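PDB 5FR8: probable TonB-dependent siderophore receptor PirA from Acinetobacter baumannii, which probably takes part in the first step of iron uptake by binding iron-chelating siderophores, perhaps including ferric enterobactin, and importing them across the outer membrane. Local coordinates for residues Leu364-Thr369 / Ile417-Lys422; Trp305-Ser310 / Gly354-Pro359; Gln250-Asp255 / Tyr297-Glu302; Thr372-Asp377 / Arg411-Tyr416. One frame throughout, in Å; residues are numbered along the deposited sequence.

Contact 1. Residues Leu364-Thr369 / Ile417-Lys422; sequences LPQVLT and IEDNLK
Ile417 meets Leu368 at one end of this antiparallel strand pair, its CG1 3.6 Å from Leu368 CD1. With CG1 turned opposite the backbone N (chi1 -180°), the ethyl arm of Ile417 reaches across to the leucine methyl. Glu418 comes next, paired with Thr369 through two backbone hydrogen bonds, Thr369 N to Glu418 O at 2.6 Å and Glu418 N to Thr369 O at 2.8 Å. Their side chains run side by side in the same direction, Glu418 OE1 resting 3.6 Å from Thr369 CG2, while the carboxylate makes a salt bridge with Arg145. Asp419 lies on the other face, where its OD2 accepts a hydrogen bond from Gln366 NE2 at 2.8 Å. The syn lone pair of OD2 is used, and the oxygen sits close to the amide plane of Gln366; amide and carboxylate are turned 39° against each other, and the two side chains approach at a slant. Asn420 returns to the face of Glu418. Its backbone N donates to Val367 O at 3.1 Å, whereas its side-chain ND2 reaches Val29 O. Leu421 stands beside the aliphatic part of Gln366, CG to CG 4.2 Å apart, and Leu364 touches it more distantly through their methyls. Finally, Lys422 N donates to Pro365 O at 3.1 Å, and the carbonyl O of Lys422 lies against the side chain of Leu364. Glu418 and Asn420 thus turn toward Arg145, in the plug range, and Val29, near the N terminus, an arrangement typical of neighbouring strands in the plug-filled beta-barrel of TonB-dependent receptors.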
# COMPACT_ATOMS: atom_id res chain seq x y z
N LEU A 364 -16.47 15.46 33.04
CA LEU A 364 -15.46 14.41 33.05
C LEU A 364 -14.12 14.96 32.60
O LEU A 364 -14.05 16.04 32.01
CB LEU A 364 -15.84 13.27 32.10
CG LEU A 364 -17.18 12.58 32.36
CD1 LEU A 364 -17.56 11.70 31.18
CD2 LEU A 364 -17.15 11.78 33.66
N PRO A 365 -13.04 14.22 32.88
CA PRO A 365 -11.75 14.61 32.31
C PRO A 365 -11.74 14.45 30.79
O PRO A 365 -12.23 13.44 30.27
CB PRO A 365 -10.77 13.64 32.99
CG PRO A 365 -11.47 13.20 34.24
CD PRO A 365 -12.91 13.14 33.87
N GLN A 366 -11.19 15.42 30.07
CA GLN A 366 -11.20 15.35 28.60
C GLN A 366 -9.91 15.86 27.97
O GLN A 366 -9.13 16.56 28.59
CB GLN A 366 -12.38 16.14 28.03
CG GLN A 366 -13.75 15.66 28.50
CD GLN A 366 -14.78 16.76 28.35
OE1 GLN A 366 -15.22 17.35 29.33
NE2 GLN A 366 -15.17 17.04 27.12
N VAL A 367 -9.71 15.51 26.71
CA VAL A 367 -8.65 16.08 25.93
C VAL A 367 -9.24 16.36 24.55
O VAL A 367 -9.47 15.44 23.76
CB VAL A 367 -7.42 15.15 25.84
CG1 VAL A 367 -6.33 15.78 24.97
CG2 VAL A 367 -6.89 14.85 27.23
N LEU A 368 -9.52 17.64 24.28
CA LEU A 368 -10.10 18.03 23.01
C LEU A 368 -9.03 18.25 21.97
O LEU A 368 -8.18 19.13 22.13
CB LEU A 368 -10.91 19.30 23.17
CG LEU A 368 -11.65 19.75 21.92
CD1 LEU A 368 -12.88 18.89 21.69
CD2 LEU A 368 -12.04 21.23 22.02
N THR A 369 -9.05 17.45 20.91
CA THR A 369 -8.26 17.73 19.71
C THR A 369 -9.11 18.49 18.67
O THR A 369 -10.27 18.14 18.44
CB THR A 369 -7.69 16.45 19.09
OG1 THR A 369 -6.65 15.94 19.94
CG2 THR A 369 -7.09 16.71 17.73
N ILE A 417 -12.81 17.41 14.83
CA ILE A 417 -12.82 17.61 16.28
C ILE A 417 -12.88 16.25 16.97
O ILE A 417 -13.48 15.31 16.46
CB ILE A 417 -13.99 18.49 16.73
CG1 ILE A 417 -13.95 18.68 18.24
CG2 ILE A 417 -15.31 17.87 16.33
CD1 ILE A 417 -14.75 19.88 18.74
N GLU A 418 -12.22 16.16 18.11
CA GLU A 418 -11.99 14.88 18.76
C GLU A 418 -11.89 15.03 20.26
O GLU A 418 -11.20 15.92 20.76
CB GLU A 418 -10.69 14.27 18.28
CG GLU A 418 -10.77 13.59 16.94
CD GLU A 418 -9.47 12.89 16.61
OE1 GLU A 418 -8.42 13.40 17.09
OE2 GLU A 418 -9.52 11.85 15.92
N ASP A 419 -12.57 14.13 20.98
CA ASP A 419 -12.55 14.16 22.42
C ASP A 419 -12.13 12.79 22.97
O ASP A 419 -12.66 11.77 22.55
CB ASP A 419 -13.95 14.55 22.93
CG ASP A 419 -13.92 15.33 24.22
OD1 ASP A 419 -12.87 15.43 24.89
OD2 ASP A 419 -14.98 15.86 24.58
N ASN A 420 -11.16 12.79 23.88
CA ASN A 420 -10.89 11.62 24.69
C ASN A 420 -11.40 11.83 26.11
O ASN A 420 -10.86 12.66 26.88
CB ASN A 420 -9.40 11.26 24.70
CG ASN A 420 -9.11 10.08 25.60
OD1 ASN A 420 -10.03 9.47 26.15
ND2 ASN A 420 -7.83 9.74 25.75
N LEU A 421 -12.44 11.07 26.46
CA LEU A 421 -13.12 11.20 27.75
C LEU A 421 -12.75 10.04 28.68
O LEU A 421 -12.70 8.89 28.26
CB LEU A 421 -14.64 11.21 27.54
CG LEU A 421 -15.26 12.24 26.58
CD1 LEU A 421 -15.27 11.74 25.15
CD2 LEU A 421 -16.69 12.57 26.97
N LYS A 422 -12.47 10.33 29.94
CA LYS A 422 -12.52 9.27 30.96
C LYS A 422 -13.92 9.29 31.51
O LYS A 422 -14.27 10.15 32.31
CB LYS A 422 -11.50 9.46 32.08
CG LYS A 422 -10.34 8.47 31.98
CD LYS A 422 -9.32 8.73 33.07
CE LYS A 422 -7.92 8.89 32.47
NZ LYS A 422 -7.07 9.81 33.27

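Contact 2. Residues Trp305-Ser310 / Gly354-Pro359; sequences WSWGKS and GEANIP
Trp307 carries its indole over to Ile358 because CG is set between the backbone N and the carbonyl carbon (chi1 56°), and Ile358 meets it with CG1 opposite its own carbonyl carbon (chi1 -43°). The six-membered part of the indole does the touching: CZ3 is 3.7 Å from Ile358 CG1, the two side chains approaching at a slant, and CH2 comes to 4.2 Å from the methyl of Ala356, which lies at the ring edge. On one face the same indole carries CB of Trp305. The backbone O of Trp307 packs against Ile358 CG2 and Pro359 CD. A type I turn from Trp305 to Gly308 reverses the chain and joins strands 290-305 and 308-323; Gly308, its last residue, has backbone angles suited to glycine, and its CA lies 3.5 Å from Asn357 O. Beyond the turn Lys309 and Asn357 form a hydrogen-bonded antiparallel pair, Lys309 N to Asn357 O at 3.0 Å and Asn357 N to Lys309 O at 2.8 Å. Trp305 NE1 donates to Ser310 OG at 2.9 Å, nearly in the ring plane, and Asn357 ND2 reaches the anti lone pair of Glu355 OE2 at 3.2 Å. This short beta-hairpin turn of the barrel thus packs against the next strand, 343-361: backbone bonds set the register, the Trp307 ring adds apolar contact, and one polar bond bridges the turn while the other runs along 343-361.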
# COMPACT_ATOMS: atom_id res chain seq x y z
N TRP A 305 2.47 24.66 25.22
CA TRP A 305 1.90 25.79 25.97
C TRP A 305 1.21 25.36 27.25
O TRP A 305 0.88 24.18 27.42
CB TRP A 305 0.90 26.57 25.10
CG TRP A 305 1.36 26.72 23.69
CD1 TRP A 305 0.90 26.04 22.61
CD2 TRP A 305 2.38 27.58 23.21
NE1 TRP A 305 1.57 26.43 21.49
CE2 TRP A 305 2.48 27.38 21.83
CE3 TRP A 305 3.21 28.52 23.82
CZ2 TRP A 305 3.39 28.08 21.05
CZ3 TRP A 305 4.11 29.21 23.05
CH2 TRP A 305 4.19 28.99 21.67
N SER A 306 1.00 26.33 28.14
CA SER A 306 0.39 26.03 29.41
C SER A 306 -0.99 25.40 29.22
O SER A 306 -1.33 24.43 29.90
CB SER A 306 0.29 27.28 30.26
OG SER A 306 -0.63 28.19 29.70
N TRP A 307 -1.79 25.93 28.30
CA TRP A 307 -3.13 25.37 28.04
C TRP A 307 -3.08 24.04 27.26
O TRP A 307 -4.11 23.40 27.06
CB TRP A 307 -4.01 26.38 27.30
CG TRP A 307 -3.38 26.85 26.00
CD1 TRP A 307 -2.67 28.00 25.81
CD2 TRP A 307 -3.39 26.17 24.73
NE1 TRP A 307 -2.25 28.08 24.51
CE2 TRP A 307 -2.67 26.97 23.82
CE3 TRP A 307 -3.94 24.98 24.28
CZ2 TRP A 307 -2.49 26.60 22.49
CZ3 TRP A 307 -3.75 24.61 22.94
CH2 TRP A 307 -3.04 25.42 22.07
N GLY A 308 -1.91 23.64 26.78
CA GLY A 308 -1.81 22.42 25.99
C GLY A 308 -0.84 22.47 24.81
O GLY A 308 0.22 23.08 24.90
N LYS A 309 -1.20 21.82 23.70
CA LYS A 309 -0.24 21.62 22.61
C LYS A 309 -0.79 21.96 21.23
O LYS A 309 -1.99 22.00 21.00
CB LYS A 309 0.29 20.19 22.61
CG LYS A 309 1.12 19.89 23.84
CD LYS A 309 1.84 18.56 23.76
CE LYS A 309 2.58 18.33 25.06
NZ LYS A 309 3.62 17.28 24.95
N SER A 310 0.13 22.24 20.33
CA SER A 310 -0.23 22.65 18.98
C SER A 310 0.81 22.10 18.02
O SER A 310 1.95 21.88 18.41
CB SER A 310 -0.29 24.18 18.85
OG SER A 310 0.95 24.74 19.18
N GLY A 354 -2.79 21.97 10.50
CA GLY A 354 -2.70 22.64 11.80
C GLY A 354 -3.53 21.91 12.83
O GLY A 354 -4.59 21.38 12.51
N GLU A 355 -3.10 21.89 14.08
CA GLU A 355 -3.79 21.07 15.07
C GLU A 355 -3.49 21.44 16.49
O GLU A 355 -2.34 21.64 16.82
CB GLU A 355 -3.36 19.62 14.85
CG GLU A 355 -3.23 18.80 16.12
CD GLU A 355 -3.32 17.31 15.84
OE1 GLU A 355 -3.37 16.91 14.65
OE2 GLU A 355 -3.36 16.53 16.82
N ALA A 356 -4.50 21.47 17.33
CA ALA A 356 -4.31 21.73 18.77
C ALA A 356 -4.97 20.69 19.73
O ALA A 356 -6.08 20.20 19.48
CB ALA A 356 -4.84 23.10 19.09
N ASN A 357 -4.27 20.38 20.83
CA ASN A 357 -4.72 19.46 21.89
C ASN A 357 -4.90 20.18 23.22
O ASN A 357 -3.92 20.65 23.79
CB ASN A 357 -3.65 18.39 22.10
CG ASN A 357 -3.10 17.83 20.78
OD1 ASN A 357 -1.89 17.67 20.65
ND2 ASN A 357 -3.97 17.53 19.82
N ILE A 358 -6.13 20.26 23.73
CA ILE A 358 -6.38 20.95 25.01
C ILE A 358 -6.99 20.05 26.11
O ILE A 358 -8.12 19.60 25.96
CB ILE A 358 -7.34 22.15 24.83
CG1 ILE A 358 -6.99 22.96 23.57
CG2 ILE A 358 -7.31 23.05 26.05
CD1 ILE A 358 -7.67 22.47 22.31
N PRO A 359 -6.25 19.82 27.21
CA PRO A 359 -6.82 19.13 28.38
C PRO A 359 -7.73 20.05 29.14
O PRO A 359 -7.32 21.15 29.48
CB PRO A 359 -5.60 18.81 29.25
CG PRO A 359 -4.43 18.93 28.34
CD PRO A 359 -4.79 19.98 27.33

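Contact 3. Residues Gln250-Asp255 / Tyr297-Glu302; sequences QTVLLD and YALTHE
His301 leans over the neighbouring strand to Gln250. Its CB starts 4.1 Å from Thr251 O, and with CG opposite the backbone N (chi1 179°) the imidazole is laid across that strand, CG still 4.0 Å from Thr251 O. From there CD2 passes Val252 CG2 at 4.1 Å, while CE1 lies 3.9 Å from Gln250 CG. At the tip NE2 donates to Gln250 OE1 at 2.8 Å in a nearly straight bond (172°). The oxygen sits in the ring plane, but seen from the amide the donor stands above the carbonyl plane, in keeping with the 62° between amide and ring. On the same face, Leu254 and Leu299 meet methyl to methyl, CD1 to CD1 at 3.8 Å. The opposite face holds Thr251, Leu253 and Asp255 beside Glu302, Thr300 and Ala298; there Glu302 CG rests 3.8 Å from Thr251 CB, and the carboxylate of Asp255 is bridged to Arg241. Three hydrogen-bonded pairs, Thr251 with Glu302, Leu253 with Thr300 and Asp255 with Ala298, lock the backbones in regular register. Such a run of unbroken antiparallel pairing is typical of the wall of an outer-membrane beta-barrel.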
# COMPACT_ATOMS: atom_id res chain seq x y z
N GLN A 250 8.97 25.87 22.06
CA GLN A 250 8.82 25.80 20.59
C GLN A 250 9.91 25.00 19.89
O GLN A 250 11.09 25.22 20.12
CB GLN A 250 8.79 27.20 20.00
CG GLN A 250 7.53 27.96 20.37
CD GLN A 250 7.48 29.31 19.71
OE1 GLN A 250 7.76 29.44 18.53
NE2 GLN A 250 7.12 30.34 20.48
N THR A 251 9.50 24.08 19.03
CA THR A 251 10.44 23.22 18.32
C THR A 251 10.15 23.29 16.83
O THR A 251 9.01 23.40 16.41
CB THR A 251 10.35 21.75 18.79
OG1 THR A 251 10.76 21.65 20.16
CG2 THR A 251 11.27 20.89 18.02
N VAL A 252 11.21 23.25 16.02
CA VAL A 252 11.07 23.29 14.57
C VAL A 252 11.84 22.11 13.96
O VAL A 252 13.02 21.92 14.26
CB VAL A 252 11.58 24.61 14.02
CG1 VAL A 252 11.53 24.59 12.51
CG2 VAL A 252 10.75 25.77 14.56
N LEU A 253 11.15 21.33 13.13
CA LEU A 253 11.75 20.20 12.42
C LEU A 253 11.81 20.46 10.93
O LEU A 253 10.86 20.94 10.31
CB LEU A 253 10.93 18.96 12.61
CG LEU A 253 11.16 18.24 13.93
CD1 LEU A 253 10.48 18.97 15.09
CD2 LEU A 253 10.64 16.82 13.82
N LEU A 254 12.93 20.09 10.34
CA LEU A 254 13.07 20.15 8.91
C LEU A 254 13.31 18.73 8.45
O LEU A 254 14.22 18.08 8.96
CB LEU A 254 14.27 21.01 8.56
CG LEU A 254 14.53 21.13 7.06
CD1 LEU A 254 13.42 21.97 6.42
CD2 LEU A 254 15.90 21.73 6.79
N ASP A 255 12.51 18.24 7.50
CA ASP A 255 12.80 16.95 6.85
C ASP A 255 12.97 17.16 5.37
O ASP A 255 12.06 17.62 4.69
CB ASP A 255 11.67 15.94 7.07
CG ASP A 255 11.53 15.49 8.53
OD1 ASP A 255 12.51 15.02 9.15
OD2 ASP A 255 10.41 15.59 9.06
N TYR A 297 9.74 17.53 1.13
CA TYR A 297 10.18 18.53 2.13
C TYR A 297 9.07 18.73 3.15
O TYR A 297 7.92 18.93 2.78
CB TYR A 297 10.47 19.87 1.48
CG TYR A 297 11.34 19.78 0.27
CD1 TYR A 297 10.90 19.09 -0.86
CD2 TYR A 297 12.58 20.41 0.22
CE1 TYR A 297 11.68 19.02 -1.98
CE2 TYR A 297 13.37 20.33 -0.91
CZ TYR A 297 12.91 19.63 -2.01
OH TYR A 297 13.65 19.49 -3.15
N ALA A 298 9.40 18.70 4.43
CA ALA A 298 8.41 19.06 5.41
C ALA A 298 9.01 19.98 6.44
O ALA A 298 10.20 19.90 6.73
CB ALA A 298 7.87 17.83 6.06
N LEU A 299 8.16 20.86 6.96
CA LEU A 299 8.54 21.80 7.99
C LEU A 299 7.47 21.73 9.07
O LEU A 299 6.27 21.79 8.78
CB LEU A 299 8.58 23.20 7.40
CG LEU A 299 9.33 24.31 8.14
CD1 LEU A 299 10.81 23.99 8.31
CD2 LEU A 299 9.17 25.58 7.35
N THR A 300 7.89 21.56 10.31
CA THR A 300 6.94 21.34 11.39
C THR A 300 7.24 22.23 12.57
O THR A 300 8.39 22.40 12.93
CB THR A 300 6.99 19.89 11.86
OG1 THR A 300 6.76 19.03 10.73
CG2 THR A 300 5.91 19.65 12.89
N HIS A 301 6.20 22.80 13.17
CA HIS A 301 6.33 23.56 14.42
C HIS A 301 5.42 22.96 15.50
O HIS A 301 4.24 22.71 15.28
CB HIS A 301 6.01 25.05 14.19
CG HIS A 301 6.09 25.91 15.41
ND1 HIS A 301 5.11 25.92 16.38
CD2 HIS A 301 7.02 26.80 15.81
CE1 HIS A 301 5.45 26.78 17.33
NE2 HIS A 301 6.60 27.33 17.01
N GLU A 302 5.99 22.72 16.66
CA GLU A 302 5.26 22.15 17.76
C GLU A 302 5.38 22.99 19.02
O GLU A 302 6.46 23.13 19.59
CB GLU A 302 5.69 20.71 18.04
CG GLU A 302 7.05 20.29 17.51
CD GLU A 302 7.16 18.77 17.40
OE1 GLU A 302 6.42 18.17 16.59
OE2 GLU A 302 7.98 18.17 18.14

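Contact 4. Residues Thr372-Asp377 / Arg411-Tyr416; sequences TEWVED and RIASAY
Trp374 and Arg411 lie side by side and point the same way, the ring and guanidinium planes 39° apart. The closest approach is made by the aliphatic arm, Arg411 CD to Trp374 CH2 at 3.6 Å, and the indole carbon comes to the guanidinium at its edge. Trp374 gets there with CG opposite its backbone N (chi1 164°), which swings the indole over the other strand and sets CE3 4.0 Å from Ala413 CB. Glu376 runs alongside Arg411 as well, CG to CG 3.7 Å. Here the flat ends are almost perpendicular, at 81°, and Glu376 OE1 stays 5.1 Å from Arg411 NE, so the pair meets through methylenes; Arg411 NH1 makes its salt bridge to Glu409. On the other face Val375 and Ile412 likewise lie side by side, Val375 CG1 3.5 Å from Ile412 CB, and Glu373 and Ser414 touch CB to CB at 3.9 Å. The carboxylate of Glu373 is held by Arg351 and Arg434, and Ser414 OG is bonded to Asp436. Val375 and Ile412 exchange two backbone hydrogen bonds, Ile412 N to Val375 O at 2.9 Å, and Glu373 and Ser414 do likewise. Across these neighbouring antiparallel strands of the barrel wall, 365-380 and 407-422, side chains meet through hydrocarbon while their charged and polar ends are mostly satisfied by residues beyond the pair; Glu376 and Arg411 probably attract each other only loosely.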
# COMPACT_ATOMS: atom_id res chain seq x y z
N THR A 372 -7.13 21.27 11.33
CA THR A 372 -7.38 21.64 9.95
C THR A 372 -6.38 20.97 9.05
O THR A 372 -5.23 20.78 9.44
CB THR A 372 -7.21 23.15 9.71
OG1 THR A 372 -8.17 23.86 10.47
CG2 THR A 372 -7.40 23.49 8.23
N GLU A 373 -6.82 20.65 7.84
CA GLU A 373 -5.96 20.05 6.83
C GLU A 373 -6.29 20.62 5.45
O GLU A 373 -7.47 20.79 5.11
CB GLU A 373 -6.12 18.53 6.84
CG GLU A 373 -5.08 17.78 6.03
CD GLU A 373 -5.19 16.26 6.19
OE1 GLU A 373 -5.49 15.76 7.32
OE2 GLU A 373 -4.96 15.57 5.17
N TRP A 374 -5.26 20.93 4.67
CA TRP A 374 -5.41 21.37 3.29
C TRP A 374 -4.43 20.61 2.45
O TRP A 374 -3.23 20.56 2.79
CB TRP A 374 -5.10 22.86 3.12
CG TRP A 374 -4.88 23.26 1.68
CD1 TRP A 374 -3.70 23.25 0.98
CD2 TRP A 374 -5.88 23.72 0.76
NE1 TRP A 374 -3.91 23.67 -0.32
CE2 TRP A 374 -5.24 23.96 -0.48
CE3 TRP A 374 -7.26 23.95 0.87
CZ2 TRP A 374 -5.93 24.42 -1.60
CZ3 TRP A 374 -7.95 24.41 -0.25
CH2 TRP A 374 -7.29 24.64 -1.46
N VAL A 375 -4.92 20.03 1.36
CA VAL A 375 -4.04 19.35 0.42
C VAL A 375 -4.41 19.66 -1.03
O VAL A 375 -5.58 19.55 -1.42
CB VAL A 375 -4.01 17.82 0.66
CG1 VAL A 375 -5.37 17.19 0.43
CG2 VAL A 375 -3.00 17.18 -0.27
N GLU A 376 -3.42 20.05 -1.83
CA GLU A 376 -3.62 20.21 -3.26
C GLU A 376 -2.66 19.31 -4.02
O GLU A 376 -1.47 19.23 -3.70
CB GLU A 376 -3.41 21.66 -3.66
CG GLU A 376 -3.60 21.95 -5.15
CD GLU A 376 -3.47 23.45 -5.45
OE1 GLU A 376 -3.88 24.26 -4.58
OE2 GLU A 376 -2.96 23.83 -6.54
N ASP A 377 -3.20 18.65 -5.04
CA ASP A 377 -2.40 17.83 -5.96
C ASP A 377 -2.40 18.41 -7.38
O ASP A 377 -3.47 18.76 -7.90
CB ASP A 377 -2.96 16.41 -6.03
CG ASP A 377 -2.72 15.62 -4.77
OD1 ASP A 377 -1.68 15.81 -4.12
OD2 ASP A 377 -3.57 14.78 -4.43
N ARG A 411 -8.17 19.11 -4.84
CA ARG A 411 -8.04 19.86 -3.60
C ARG A 411 -9.00 19.28 -2.56
O ARG A 411 -10.18 19.02 -2.84
CB ARG A 411 -8.32 21.34 -3.82
CG ARG A 411 -7.24 22.06 -4.61
CD ARG A 411 -7.55 23.54 -4.93
NE ARG A 411 -8.84 23.76 -5.58
CZ ARG A 411 -9.17 23.36 -6.81
NH1 ARG A 411 -8.31 22.68 -7.59
NH2 ARG A 411 -10.38 23.65 -7.27
N ILE A 412 -8.47 19.07 -1.36
CA ILE A 412 -9.26 18.62 -0.23
C ILE A 412 -9.02 19.56 0.91
O ILE A 412 -7.87 19.77 1.30
CB ILE A 412 -8.86 17.22 0.27
CG1 ILE A 412 -9.06 16.17 -0.84
CG2 ILE A 412 -9.71 16.85 1.48
CD1 ILE A 412 -8.74 14.75 -0.42
N ALA A 413 -10.10 20.13 1.43
CA ALA A 413 -10.03 20.92 2.62
C ALA A 413 -10.81 20.20 3.71
O ALA A 413 -11.93 19.72 3.48
CB ALA A 413 -10.62 22.28 2.37
N SER A 414 -10.20 20.10 4.90
CA SER A 414 -10.73 19.26 5.97
C SER A 414 -10.61 19.94 7.31
O SER A 414 -9.69 20.69 7.55
CB SER A 414 -9.94 17.94 6.03
OG SER A 414 -9.72 17.41 4.73
N ALA A 415 -11.56 19.66 8.19
CA ALA A 415 -11.46 20.03 9.61
C ALA A 415 -12.06 18.90 10.46
O ALA A 415 -12.94 18.15 10.01
CB ALA A 415 -12.20 21.32 9.89
N TYR A 416 -11.59 18.77 11.70
CA TYR A 416 -12.06 17.70 12.57
C TYR A 416 -12.00 18.09 14.04
O TYR A 416 -11.25 18.98 14.44
CB TYR A 416 -11.24 16.44 12.32
CG TYR A 416 -9.74 16.62 12.47
CD1 TYR A 416 -8.95 17.08 11.40
CD2 TYR A 416 -9.11 16.31 13.66
CE1 TYR A 416 -7.58 17.23 11.54
CE2 TYR A 416 -7.76 16.47 13.81
CZ TYR A 416 -7.00 16.91 12.75
OH TYR A 416 -5.65 17.06 12.92

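From the N terminus, contact 3 closes first, joining strands 250-264 and 290-305 of the barrel wall. Strand 308-323 follows directly, and contact 2 pairs its beginning with the later part of strand 343-361. Contacts 1 and 4 then share strands 365-380 and 407-422: contact 4 is nested inside the loop that contact 1 closes, whereas contacts 3 and 2 precede both in series. Neighbouring strands bring contact 2 against both later pairs, for Leu368 O is probably hydrogen-bonded to Ile358 N, and Gly354 O to Thr372 N. Trp305 packs on Gln250, connecting contacts 2 and 3. Together the four contacts follow six consecutive strands of the barrel wall, from 250-264 to 407-422.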